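Putative aldolase (PDB 3DXI) is of unestablished function but adopts a TIM-barrel fold and is probably a member of the HMGL-like family of aldolase-type enzymes. Local coordinates at residues L80-T85 / I106-Q111; M137-E142 / D164-I169; H194-L199 / L271-S276; I215-T220 / G227-E232. One frame throughout, in Å; residues are numbered along the deposited sequence.

Contact 1 of 4, residues L80-T85 / I106-Q111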
loop_
_atom_site.group_PDB
_atom_site.type_symbol
_atom_site.label_atom_id
_atom_site.label_comp_id
_atom_site.label_asym_id
_atom_site.label_seq_id
_atom_site.Cartn_x
_atom_site.Cartn_y
_atom_site.Cartn_z
ATOM N N LEU A 80 6.953 -27.240 -3.709
ATOM C CA LEU A 80 6.259 -28.483 -3.396
ATOM C C LEU A 80 5.384 -28.213 -2.178
ATOM O O LEU A 80 5.823 -27.551 -1.235
ATOM C CB LEU A 80 7.247 -29.589 -3.022
ATOM C CG LEU A 80 8.190 -30.192 -4.060
ATOM C CD1 LEU A 80 9.093 -31.210 -3.374
ATOM C CD2 LEU A 80 7.377 -30.851 -5.172
ATOM N N ASN A 81 4.154 -28.711 -2.197
ATOM C CA ASN A 81 3.259 -28.552 -1.057
ATOM C C ASN A 81 3.538 -29.739 -0.124
ATOM O O ASN A 81 3.260 -30.888 -0.472
ATOM C CB ASN A 81 1.795 -28.569 -1.512
ATOM C CG ASN A 81 1.385 -27.291 -2.239
ATOM O OD1 ASN A 81 0.563 -27.325 -3.155
ATOM N ND2 ASN A 81 1.942 -26.161 -1.820
ATOM N N GLU A 82 4.093 -29.452 1.053
ATOM C CA GLU A 82 4.435 -30.479 2.040
ATOM C C GLU A 82 3.282 -31.439 2.366
ATOM O O GLU A 82 3.475 -32.655 2.412
ATOM C CB GLU A 82 4.930 -29.802 3.325
ATOM C CG GLU A 82 5.641 -30.705 4.322
ATOM C CD GLU A 82 4.692 -31.591 5.100
ATOM O OE1 GLU A 82 3.607 -31.109 5.499
ATOM O OE2 GLU A 82 5.040 -32.767 5.327
ATOM N N LYS A 83 2.088 -30.901 2.586
ATOM C CA LYS A 83 0.933 -31.731 2.919
ATOM C C LYS A 83 0.568 -32.742 1.830
ATOM O O LYS A 83 -0.186 -33.682 2.082
ATOM C CB LYS A 83 -0.286 -30.850 3.210
ATOM C CG LYS A 83 -0.801 -30.084 2.006
ATOM C CD LYS A 83 -2.035 -29.275 2.367
ATOM C CE LYS A 83 -2.617 -28.582 1.144
ATOM N NZ LYS A 83 -3.806 -27.759 1.496
ATOM N N ASN A 84 1.094 -32.551 0.625
ATOM C CA ASN A 84 0.803 -33.455 -0.487
ATOM C C ASN A 84 2.009 -34.274 -0.903
ATOM O O ASN A 84 1.949 -35.003 -1.886
ATOM C CB ASN A 84 0.338 -32.673 -1.720
ATOM C CG ASN A 84 -0.959 -31.941 -1.496
ATOM O OD1 ASN A 84 -1.876 -32.469 -0.875
ATOM N ND2 ASN A 84 -1.054 -30.719 -2.020
ATOM N N THR A 85 3.103 -34.166 -0.162
ATOM C CA THR A 85 4.311 -34.881 -0.543
ATOM C C THR A 85 4.937 -35.744 0.547
ATOM O O THR A 85 5.164 -35.288 1.670
ATOM C CB THR A 85 5.374 -33.877 -1.041
ATOM O OG1 THR A 85 4.815 -33.068 -2.080
ATOM C CG2 THR A 85 6.593 -34.598 -1.570
ATOM N N ILE A 106 9.523 -25.550 -0.064
ATOM C CA ILE A 106 8.446 -26.360 0.487
ATOM C C ILE A 106 7.429 -25.492 1.218
ATOM O O ILE A 106 7.793 -24.751 2.128
ATOM C CB ILE A 106 9.018 -27.394 1.480
ATOM C CG1 ILE A 106 10.173 -28.155 0.813
ATOM C CG2 ILE A 106 7.924 -28.349 1.931
ATOM C CD1 ILE A 106 10.956 -29.061 1.749
ATOM N N ALA A 107 6.164 -25.572 0.814
ATOM C CA ALA A 107 5.110 -24.810 1.484
ATOM C C ALA A 107 4.766 -25.642 2.706
ATOM O O ALA A 107 4.246 -26.748 2.582
ATOM C CB ALA A 107 3.891 -24.658 0.584
ATOM N N ILE A 108 5.046 -25.093 3.883
ATOM C CA ILE A 108 4.837 -25.804 5.139
ATOM C C ILE A 108 3.939 -25.142 6.178
ATOM O O ILE A 108 4.039 -23.940 6.437
ATOM C CB ILE A 108 6.198 -26.056 5.829
ATOM C CG1 ILE A 108 7.174 -26.702 4.842
ATOM C CG2 ILE A 108 6.008 -26.929 7.064
ATOM C CD1 ILE A 108 8.612 -26.708 5.319
ATOM N N ASP A 109 3.071 -25.948 6.781
ATOM C CA ASP A 109 2.207 -25.479 7.856
ATOM C C ASP A 109 3.064 -25.787 9.087
ATOM O O ASP A 109 3.469 -26.934 9.280
ATOM C CB ASP A 109 0.911 -26.293 7.915
ATOM C CG ASP A 109 0.008 -25.881 9.075
ATOM O OD1 ASP A 109 0.528 -25.559 10.163
ATOM O OD2 ASP A 109 -1.227 -25.897 8.902
ATOM N N PRO A 110 3.357 -24.771 9.923
ATOM C CA PRO A 110 4.176 -24.928 11.137
ATOM C C PRO A 110 3.861 -26.167 11.983
ATOM O O PRO A 110 4.721 -26.689 12.695
ATOM C CB PRO A 110 3.943 -23.615 11.893
ATOM C CG PRO A 110 2.618 -23.146 11.385
ATOM C CD PRO A 110 2.702 -23.453 9.912
ATOM N N GLN A 111 2.621 -26.628 11.889
ATOM C CA GLN A 111 2.158 -27.814 12.604
ATOM C C GLN A 111 2.894 -29.078 12.134
ATOM O O GLN A 111 3.052 -30.034 12.897
ATOM C CB GLN A 111 0.654 -27.972 12.369
ATOM C CG GLN A 111 0.072 -29.327 12.740
ATOM C CD GLN A 111 -0.629 -29.321 14.079
ATOM O OE1 GLN A 111 -1.410 -28.416 14.384
ATOM N NE2 GLN A 111 -0.369 -30.342 14.881
HETATM O O HOH W 1 2.277 -28.756 5.912
HETATM O O HOH W 2 1.786 -27.770 2.812
#
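Two backbone hydrogen bonds join L80 and E82 to A107, and their spacing identifies a parallel ladder. A107 N gives its proton to L80 O at 2.9 Å, nearly straight (166° at the hydrogen), while the carbonyl of the same residue turns back to accept from E82 N, O to N 3.1 Å, with the donor tilted 20° from the carbonyl plane. Water 2 also donates to A107 O and accepts from K83 N, so this carbonyl accepts two bonds, opposite the point where segment 80-85 leaves its strand for the 3-10 turn 82-84. A second water, water 1, links E82 OE1 to D109 N, and E82 OE1 also forms a salt bridge with R115. CG anti to the backbone N (chi1 -166°) and a bend at chi2 turn the E82 carboxylate toward both. Strands 75-81 and 103-108 are neighbours in the eight-stranded barrel, and the right-handed beta-alpha-beta crossover between them runs through helix 90-94. Packing surrounds the bonds. E82 CB rests on the CG2 branch of I106 at 3.6 Å; CG1 of I108 lies farther along, 4.1 Å from E82 CB. On the sheet face bearing N81 and A107, the amide ND2 of N81 reaches over to A107 CB at 3.4 Å. L80 and I106 point to the other face, where helices 90-94 and 113-124 cover them respectively.

Contact 2 of 4, residues M137-E142 / D164-I169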
loop_
_atom_site.group_PDB
_atom_site.type_symbol
_atom_site.label_atom_id
_atom_site.label_comp_id
_atom_site.label_asym_id
_atom_site.label_seq_id
_atom_site.Cartn_x
_atom_site.Cartn_y
_atom_site.Cartn_z
HETATM N N MSE A 137 3.073 -17.027 10.185
HETATM C CA MSE A 137 4.080 -16.487 11.084
HETATM C C MSE A 137 3.400 -15.710 12.216
HETATM O O MSE A 137 4.013 -15.433 13.241
HETATM C CB MSE A 137 5.038 -15.576 10.314
HETATM C CG MSE A 137 4.398 -14.317 9.747
HETATM SE SE MSE A 137 5.591 -13.377 8.527
HETATM C CE MSE A 137 6.778 -12.597 9.846
ATOM N N SER A 138 2.135 -15.354 12.024
ATOM C CA SER A 138 1.390 -14.609 13.042
ATOM C C SER A 138 0.949 -15.505 14.202
ATOM O O SER A 138 0.351 -15.027 15.167
ATOM C CB SER A 138 0.145 -13.972 12.433
ATOM O OG SER A 138 -0.796 -14.974 12.081
ATOM N N LYS A 139 1.234 -16.800 14.107
ATOM C CA LYS A 139 0.844 -17.738 15.156
ATOM C C LYS A 139 2.040 -18.397 15.838
ATOM O O LYS A 139 1.881 -19.094 16.845
ATOM C CB LYS A 139 -0.066 -18.824 14.571
ATOM C CG LYS A 139 -1.303 -18.290 13.870
ATOM C CD LYS A 139 -2.210 -19.417 13.399
ATOM C CE LYS A 139 -3.472 -18.864 12.736
ATOM N NZ LYS A 139 -4.453 -19.930 12.361
ATOM N N TRP A 140 3.231 -18.163 15.292
ATOM C CA TRP A 140 4.467 -18.746 15.807
ATOM C C TRP A 140 4.769 -18.515 17.283
ATOM O O TRP A 140 5.000 -19.467 18.026
ATOM C CB TRP A 140 5.655 -18.247 14.981
ATOM C CG TRP A 140 5.672 -18.729 13.552
ATOM C CD1 TRP A 140 4.707 -19.460 12.907
ATOM C CD2 TRP A 140 6.693 -18.472 12.583
ATOM N NE1 TRP A 140 5.066 -19.665 11.594
ATOM C CE2 TRP A 140 6.282 -19.072 11.370
ATOM C CE3 TRP A 140 7.918 -17.792 12.623
ATOM C CZ2 TRP A 140 7.055 -19.007 10.202
ATOM C CZ3 TRP A 140 8.685 -17.728 11.462
ATOM C CH2 TRP A 140 8.248 -18.334 10.267
ATOM N N ALA A 141 4.782 -17.249 17.695
ATOM C CA ALA A 141 5.090 -16.865 19.078
ATOM C C ALA A 141 4.310 -17.620 20.149
ATOM O O ALA A 141 4.822 -17.856 21.249
ATOM C CB ALA A 141 4.873 -15.358 19.255
ATOM N N GLU A 142 3.078 -18.001 19.833
ATOM C CA GLU A 142 2.247 -18.694 20.802
ATOM C C GLU A 142 2.201 -20.201 20.608
ATOM O O GLU A 142 1.433 -20.895 21.271
ATOM C CB GLU A 142 0.842 -18.085 20.792
ATOM C CG GLU A 142 0.891 -16.556 20.864
ATOM C CD GLU A 142 -0.264 -15.936 21.633
ATOM O OE1 GLU A 142 -1.431 -16.093 21.199
ATOM O OE2 GLU A 142 0.004 -15.285 22.673
ATOM N N ASP A 164 3.793 -14.133 5.585
ATOM C CA ASP A 164 2.728 -13.286 6.117
ATOM C C ASP A 164 1.436 -13.801 5.469
ATOM O O ASP A 164 0.825 -13.125 4.648
ATOM C CB ASP A 164 3.024 -11.831 5.722
ATOM C CG ASP A 164 1.901 -10.866 6.070
ATOM O OD1 ASP A 164 1.166 -11.106 7.051
ATOM O OD2 ASP A 164 1.772 -9.842 5.358
ATOM N N SER A 165 1.044 -15.013 5.856
ATOM C CA SER A 165 -0.131 -15.700 5.312
ATOM C C SER A 165 -1.434 -14.917 5.217
ATOM O O SER A 165 -2.109 -14.956 4.187
ATOM C CB SER A 165 -0.378 -16.997 6.091
ATOM O OG SER A 165 0.645 -17.949 5.840
ATOM N N PHE A 166 -1.787 -14.205 6.280
ATOM C CA PHE A 166 -3.028 -13.440 6.296
ATOM C C PHE A 166 -2.894 -12.023 5.750
ATOM O O PHE A 166 -3.897 -11.376 5.435
ATOM C CB PHE A 166 -3.578 -13.387 7.725
ATOM C CG PHE A 166 -3.802 -14.740 8.339
ATOM C CD1 PHE A 166 -4.614 -15.680 7.707
ATOM C CD2 PHE A 166 -3.203 -15.077 9.547
ATOM C CE1 PHE A 166 -4.828 -16.934 8.271
ATOM C CE2 PHE A 166 -3.409 -16.326 10.117
ATOM C CZ PHE A 166 -4.224 -17.257 9.479
ATOM N N GLY A 167 -1.661 -11.542 5.635
ATOM C CA GLY A 167 -1.443 -10.195 5.141
ATOM C C GLY A 167 -1.808 -9.173 6.202
ATOM O O GLY A 167 -2.297 -8.083 5.894
ATOM N N GLY A 168 -1.578 -9.537 7.460
ATOM C CA GLY A 168 -1.886 -8.644 8.561
ATOM C C GLY A 168 -0.715 -8.380 9.490
ATOM O O GLY A 168 -0.860 -7.687 10.492
ATOM N N ILE A 169 0.451 -8.927 9.162
ATOM C CA ILE A 169 1.636 -8.730 9.992
ATOM C C ILE A 169 2.128 -7.278 9.876
ATOM O O ILE A 169 2.110 -6.693 8.795
ATOM C CB ILE A 169 2.765 -9.722 9.580
ATOM C CG1 ILE A 169 3.733 -9.921 10.745
ATOM C CG2 ILE A 169 3.508 -9.215 8.353
ATOM C CD1 ILE A 169 3.127 -10.679 11.895
#
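M137, S138 and K139 meet D164, F166 and I169 where two loops follow successive strands, 129-134 and 159-163, of the TIM barrel. No hydrogen bond spans the pair; the contact is made by side-chain packing. M137, a selenomethionine, has CG between its backbone N and carbonyl carbon (chi1 65°); the chain then runs extended to SE, which comes 3.5 Å from D164 N, and a bend at chi3 carries CE to the CG1 branch of I169. M137 and I169 cross at about a right angle, M137 CE to I169 CG1 4.2 Å. The opposing loop is braced from within by D164: its OD1 accepts from I169 N at 3.1 Å, the donor lying 37° out of the carboxylate plane, with weak bonds from G167 N and G168 N to the same oxygen. D164 OD2 is satisfied by H194 N. F166 offers its ring edge, not a face, to the first loop. S138 OG lies in the ring plane, 3.5 Å from F166 CD2. K139 is extended beyond CG and crosses the phenyl group almost perpendicularly; its ammonium makes a cation-pi contact with Y136, while its methylene CE approaches the F166 edge in plane, 3.6 Å from CE2.

Contact 3 of 4, residues H194-L199 / L271-S276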
loop_
_atom_site.group_PDB
_atom_site.type_symbol
_atom_site.label_atom_id
_atom_site.label_comp_id
_atom_site.label_asym_id
_atom_site.label_seq_id
_atom_site.Cartn_x
_atom_site.Cartn_y
_atom_site.Cartn_z
ATOM N N HIS A 194 2.175 -10.302 2.307
ATOM C CA HIS A 194 0.970 -10.182 1.499
ATOM C C HIS A 194 0.506 -8.739 1.633
ATOM O O HIS A 194 0.841 -8.060 2.613
ATOM C CB HIS A 194 -0.104 -11.159 1.964
ATOM C CG HIS A 194 0.133 -12.564 1.503
ATOM N ND1 HIS A 194 -0.680 -13.615 1.866
ATOM C CD2 HIS A 194 1.088 -13.088 0.701
ATOM C CE1 HIS A 194 -0.234 -14.727 1.310
ATOM N NE2 HIS A 194 0.838 -14.434 0.597
ATOM N N ASP A 195 -0.263 -8.273 0.655
ATOM C CA ASP A 195 -0.694 -6.885 0.639
ATOM C C ASP A 195 -2.112 -6.569 1.102
ATOM O O ASP A 195 -2.677 -5.549 0.699
ATOM C CB ASP A 195 -0.474 -6.323 -0.773
ATOM C CG ASP A 195 0.392 -5.079 -0.774
ATOM O OD1 ASP A 195 1.256 -4.958 0.120
ATOM O OD2 ASP A 195 0.215 -4.227 -1.671
ATOM N N ASN A 196 -2.685 -7.414 1.956
ATOM C CA ASN A 196 -4.041 -7.164 2.437
ATOM C C ASN A 196 -4.181 -5.774 3.058
ATOM O O ASN A 196 -5.201 -5.111 2.876
ATOM C CB ASN A 196 -4.462 -8.237 3.445
ATOM C CG ASN A 196 -4.651 -9.592 2.801
ATOM O OD1 ASN A 196 -5.758 -10.137 2.779
ATOM N ND2 ASN A 196 -3.570 -10.141 2.258
ATOM N N LEU A 197 -3.157 -5.334 3.785
ATOM C CA LEU A 197 -3.171 -4.014 4.423
ATOM C C LEU A 197 -2.168 -3.073 3.765
ATOM O O LEU A 197 -1.878 -1.991 4.284
ATOM C CB LEU A 197 -2.838 -4.137 5.911
ATOM C CG LEU A 197 -3.885 -4.841 6.777
ATOM C CD1 LEU A 197 -3.380 -4.948 8.221
ATOM C CD2 LEU A 197 -5.202 -4.062 6.712
ATOM N N GLN A 198 -1.645 -3.495 2.620
ATOM C CA GLN A 198 -0.651 -2.726 1.884
ATOM C C GLN A 198 0.596 -2.422 2.721
ATOM O O GLN A 198 1.202 -1.355 2.601
ATOM C CB GLN A 198 -1.268 -1.438 1.330
ATOM C CG GLN A 198 -2.211 -1.696 0.151
ATOM C CD GLN A 198 -2.751 -0.423 -0.471
ATOM O OE1 GLN A 198 -2.301 0.676 -0.151
ATOM N NE2 GLN A 198 -3.707 -0.565 -1.379
ATOM N N LEU A 199 0.976 -3.373 3.571
ATOM C CA LEU A 199 2.168 -3.222 4.398
ATOM C C LEU A 199 3.311 -4.069 3.818
ATOM O O LEU A 199 4.379 -4.191 4.420
ATOM C CB LEU A 199 1.883 -3.652 5.842
ATOM C CG LEU A 199 0.918 -2.789 6.670
ATOM C CD1 LEU A 199 0.747 -3.400 8.066
ATOM C CD2 LEU A 199 1.461 -1.367 6.773
ATOM N N LEU A 271 -12.008 -4.055 0.817
ATOM C CA LEU A 271 -12.513 -4.125 2.191
ATOM C C LEU A 271 -12.576 -5.537 2.763
ATOM O O LEU A 271 -12.196 -5.750 3.909
ATOM C CB LEU A 271 -13.874 -3.430 2.321
ATOM C CG LEU A 271 -14.426 -3.376 3.755
ATOM C CD1 LEU A 271 -13.370 -2.802 4.699
ATOM C CD2 LEU A 271 -15.703 -2.534 3.801
ATOM N N PRO A 272 -13.071 -6.517 1.985
ATOM C CA PRO A 272 -13.138 -7.893 2.487
ATOM C C PRO A 272 -11.740 -8.428 2.821
ATOM O O PRO A 272 -11.542 -9.090 3.844
ATOM C CB PRO A 272 -13.764 -8.652 1.325
ATOM C CG PRO A 272 -14.670 -7.632 0.719
ATOM C CD PRO A 272 -13.807 -6.392 0.713
ATOM N N TYR A 273 -10.774 -8.143 1.947
ATOM C CA TYR A 273 -9.402 -8.596 2.168
ATOM C C TYR A 273 -8.695 -7.789 3.243
ATOM O O TYR A 273 -7.777 -8.290 3.893
ATOM C CB TYR A 273 -8.600 -8.576 0.860
ATOM C CG TYR A 273 -9.107 -9.587 -0.145
ATOM C CD1 TYR A 273 -9.539 -10.843 0.271
ATOM C CD2 TYR A 273 -9.144 -9.298 -1.505
ATOM C CE1 TYR A 273 -10.001 -11.791 -0.643
ATOM C CE2 TYR A 273 -9.603 -10.240 -2.433
ATOM C CZ TYR A 273 -10.029 -11.486 -1.989
ATOM O OH TYR A 273 -10.479 -12.437 -2.876
HETATM N N MSE A 274 -9.110 -6.542 3.439
HETATM C CA MSE A 274 -8.504 -5.731 4.492
HETATM C C MSE A 274 -8.965 -6.325 5.819
HETATM O O MSE A 274 -8.185 -6.444 6.767
HETATM C CB MSE A 274 -8.982 -4.275 4.416
HETATM C CG MSE A 274 -8.378 -3.472 3.274
HETATM SE SE MSE A 274 -9.280 -1.792 2.983
HETATM C CE MSE A 274 -8.890 -1.533 1.103
ATOM N N LEU A 275 -10.248 -6.681 5.879
ATOM C CA LEU A 275 -10.828 -7.257 7.089
ATOM C C LEU A 275 -10.172 -8.586 7.445
ATOM O O LEU A 275 -9.860 -8.834 8.605
ATOM C CB LEU A 275 -12.341 -7.446 6.919
ATOM C CG LEU A 275 -13.183 -6.163 6.962
ATOM C CD1 LEU A 275 -14.588 -6.437 6.466
ATOM C CD2 LEU A 275 -13.210 -5.625 8.385
ATOM N N SER A 276 -9.951 -9.436 6.448
ATOM C CA SER A 276 -9.321 -10.728 6.703
ATOM C C SER A 276 -7.879 -10.538 7.158
ATOM O O SER A 276 -7.397 -11.256 8.028
ATOM C CB SER A 276 -9.359 -11.618 5.453
ATOM O OG SER A 276 -8.590 -11.087 4.383
#
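N196 and M274 bring their CA atoms to 5.1 Å, the closest backbone approach, where a type I beta turn from D195 to Q198, closed by Q198 N to D195 O at 3.0 Å, abuts the N-terminal part of helix 271-278. The meeting is carried by few side chains, and no clear hydrogen bond crosses it. N196 has CG anti to its carbonyl carbon and beside the backbone N (chi1 -69°), a rotation that swings the amide toward the helix although CB itself starts out alongside it. N196 CB rests 3.3 Å from Y273 O, and the amide beyond it lies near that carbonyl and the side chain of S276. Within the helix, S276 OG donates to Y273 O at 3.0 Å, coming from above the carbonyl plane, as a serine hydroxyl can when it folds back on the preceding turn. On the other flank, the N196 carbonyl faces the selenomethionine M274, whose CG stands 3.6 Å from N196 O; T269 OG1 hydrogen-bonds to that same oxygen. L197 completes the fit with a single methyl: CD2 lies 3.8 Å from M274 O and 4.4 Å from M274 CB. The turn links barrel strand 189-192 to helix 200-209, for which L199 is the N-cap residue. Helix 283-290 adjoins the contact through Q283, which touches N196, Y273 and S276, while F297 of helix 297-302 packs on L271, P272 and L275, and T236 and F248 of the second subunit reach L271 and L275.

Contact 4 of 4, residues I215-T220 / G227-E232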
loop_
_atom_site.group_PDB
_atom_site.type_symbol
_atom_site.label_atom_id
_atom_site.label_comp_id
_atom_site.label_asym_id
_atom_site.label_seq_id
_atom_site.Cartn_x
_atom_site.Cartn_y
_atom_site.Cartn_z
ATOM N N ILE A 215 13.872 -11.796 0.136
ATOM C CA ILE A 215 12.577 -11.118 0.068
ATOM C C ILE A 215 11.847 -11.617 -1.177
ATOM O O ILE A 215 12.431 -11.690 -2.259
ATOM C CB ILE A 215 12.697 -9.574 -0.027
ATOM C CG1 ILE A 215 13.275 -9.002 1.269
ATOM C CG2 ILE A 215 11.319 -8.966 -0.283
ATOM C CD1 ILE A 215 12.406 -9.238 2.488
ATOM N N ASP A 216 10.578 -11.975 -0.999
ATOM C CA ASP A 216 9.708 -12.462 -2.071
ATOM C C ASP A 216 8.782 -11.340 -2.557
ATOM O O ASP A 216 8.316 -10.513 -1.766
ATOM C CB ASP A 216 8.815 -13.609 -1.571
ATOM C CG ASP A 216 9.544 -14.940 -1.453
ATOM O OD1 ASP A 216 10.796 -14.961 -1.432
ATOM O OD2 ASP A 216 8.842 -15.972 -1.366
ATOM N N ALA A 217 8.501 -11.337 -3.855
ATOM C CA ALA A 217 7.599 -10.360 -4.461
ATOM C C ALA A 217 7.207 -10.886 -5.838
ATOM O O ALA A 217 7.756 -11.885 -6.293
ATOM C CB ALA A 217 8.282 -9.003 -4.581
ATOM N N THR A 218 6.246 -10.232 -6.486
ATOM C CA THR A 218 5.802 -10.635 -7.815
ATOM C C THR A 218 5.466 -9.393 -8.640
ATOM O O THR A 218 5.161 -8.340 -8.080
ATOM C CB THR A 218 4.544 -11.546 -7.750
ATOM O OG1 THR A 218 3.450 -10.823 -7.170
ATOM C CG2 THR A 218 4.826 -12.790 -6.911
ATOM N N ILE A 219 5.535 -9.517 -9.964
ATOM C CA ILE A 219 5.228 -8.405 -10.862
ATOM C C ILE A 219 3.745 -8.025 -10.719
ATOM O O ILE A 219 2.855 -8.856 -10.902
ATOM C CB ILE A 219 5.560 -8.779 -12.326
ATOM C CG1 ILE A 219 7.068 -9.038 -12.462
ATOM C CG2 ILE A 219 5.108 -7.675 -13.275
ATOM C CD1 ILE A 219 7.950 -7.854 -12.076
ATOM N N THR A 220 3.519 -6.754 -10.386
ATOM C CA THR A 220 2.205 -6.155 -10.135
ATOM C C THR A 220 1.533 -6.755 -8.906
ATOM O O THR A 220 0.340 -6.562 -8.694
ATOM C CB THR A 220 1.221 -6.254 -11.347
ATOM O OG1 THR A 220 0.873 -7.617 -11.591
ATOM C CG2 THR A 220 1.843 -5.657 -12.607
ATOM N N GLY A 227 -3.120 -10.337 -3.040
ATOM C CA GLY A 227 -1.829 -10.461 -3.691
ATOM C C GLY A 227 -0.599 -10.299 -2.825
ATOM O O GLY A 227 -0.680 -10.295 -1.597
ATOM N N ASN A 228 0.546 -10.160 -3.487
ATOM C CA ASN A 228 1.836 -10.023 -2.816
ATOM C C ASN A 228 2.427 -8.625 -2.941
ATOM O O ASN A 228 1.817 -7.718 -3.507
ATOM C CB ASN A 228 2.839 -11.017 -3.411
ATOM C CG ASN A 228 2.348 -12.442 -3.368
ATOM O OD1 ASN A 228 2.077 -13.051 -4.400
ATOM N ND2 ASN A 228 2.235 -12.986 -2.174
ATOM N N LEU A 229 3.621 -8.453 -2.388
ATOM C CA LEU A 229 4.317 -7.182 -2.491
ATOM C C LEU A 229 4.611 -7.022 -3.977
ATOM O O LEU A 229 5.023 -7.982 -4.629
ATOM C CB LEU A 229 5.634 -7.239 -1.714
ATOM C CG LEU A 229 6.712 -6.203 -2.042
ATOM C CD1 LEU A 229 6.189 -4.796 -1.811
ATOM C CD2 LEU A 229 7.923 -6.468 -1.174
ATOM N N LYS A 230 4.380 -5.827 -4.516
ATOM C CA LYS A 230 4.641 -5.571 -5.930
ATOM C C LYS A 230 6.144 -5.411 -6.138
ATOM O O LYS A 230 6.769 -4.500 -5.578
ATOM C CB LYS A 230 3.892 -4.314 -6.395
ATOM C CG LYS A 230 2.379 -4.473 -6.320
ATOM C CD LYS A 230 1.630 -3.353 -7.021
ATOM C CE LYS A 230 1.569 -2.098 -6.183
ATOM N NZ LYS A 230 0.216 -1.488 -6.312
HETATM N N MSE A 231 6.722 -6.310 -6.933
HETATM C CA MSE A 231 8.152 -6.280 -7.202
HETATM C C MSE A 231 8.593 -4.903 -7.684
HETATM O O MSE A 231 9.626 -4.397 -7.255
HETATM C CB MSE A 231 8.519 -7.346 -8.240
HETATM C CG MSE A 231 9.999 -7.372 -8.612
HETATM SE SE MSE A 231 11.161 -7.778 -7.108
HETATM C CE MSE A 231 11.079 -9.725 -7.200
ATOM N N GLU A 232 7.808 -4.292 -8.567
ATOM C CA GLU A 232 8.149 -2.969 -9.087
ATOM C C GLU A 232 8.215 -1.926 -7.974
ATOM O O GLU A 232 8.993 -0.977 -8.058
ATOM C CB GLU A 232 7.136 -2.515 -10.154
ATOM C CG GLU A 232 5.691 -2.425 -9.654
ATOM C CD GLU A 232 4.912 -3.690 -9.914
ATOM O OE1 GLU A 232 5.526 -4.781 -9.902
ATOM O OE2 GLU A 232 3.683 -3.598 -10.122
HETATM O O HOH W 3 5.338 -11.010 -1.528
#
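M231 and T218 form the straightest bond between these segments: M231 N points at T218 O over 2.8 Å with 178° at the hydrogen, although it approaches from above the carbonyl plane. T218 N in turn donates to L229 O at 3.2 Å, so the two bonds flank K230 and make a single backbone bridge between T218 and K230. Beside the bridge, water 3 joins D216 O to L229 N.

The side chain of M231, a selenomethionine, can be followed outward. M231 CB lies beside the T218 carbonyl and receives the CD1 methyl of I219 at 3.9 Å. CG, anti to the backbone N (chi1 179°), is a little farther from that same methyl. Bends at chi2 and chi3 then curl the chain back, placing M231 SE 4.0 Å and M231 CE 3.9 Å from A217 CB, so SE and CE both lie against that methyl. The opposite flank of A217 CB meets L229, whose CD2 also extends to the CG2 branch of I215.

Beyond the bridge, E232 folds its carboxylate toward the strand's continuation, and OE1 accepts from T220 N at 2.9 Å on its syn lone pair, the side of the other oxygen. T220 O is held by W267, and D216 on the strand pairs with R105 and H192. Strand 214-217 is the eighth of the barrel, and the segments close its C-terminal loop onto the start of helix 231-241, the beta-alpha connection characteristic of a TIM barrel.

From the N terminus, contact 1 comes first, closing a loop of 20 residues between the third and fourth barrel strands. Contact 2 follows in series over 21 intervening residues, joining the loops after the fifth and sixth strands; P110 of contact 1 packs on its W140. Contact 3 spans 71 intervening residues, bringing the loop after the seventh strand to helix 271-278, and contact 4, which closes over six residues after the eighth strand, falls wholly within that span. D164 and H194 tie contact 2 to contact 3, while D195 and G227 tie contact 3 to contact 4. Contacts 1 and 4 reach the same sheet without touching. Contacts 3 and 4 both meet the second subunit.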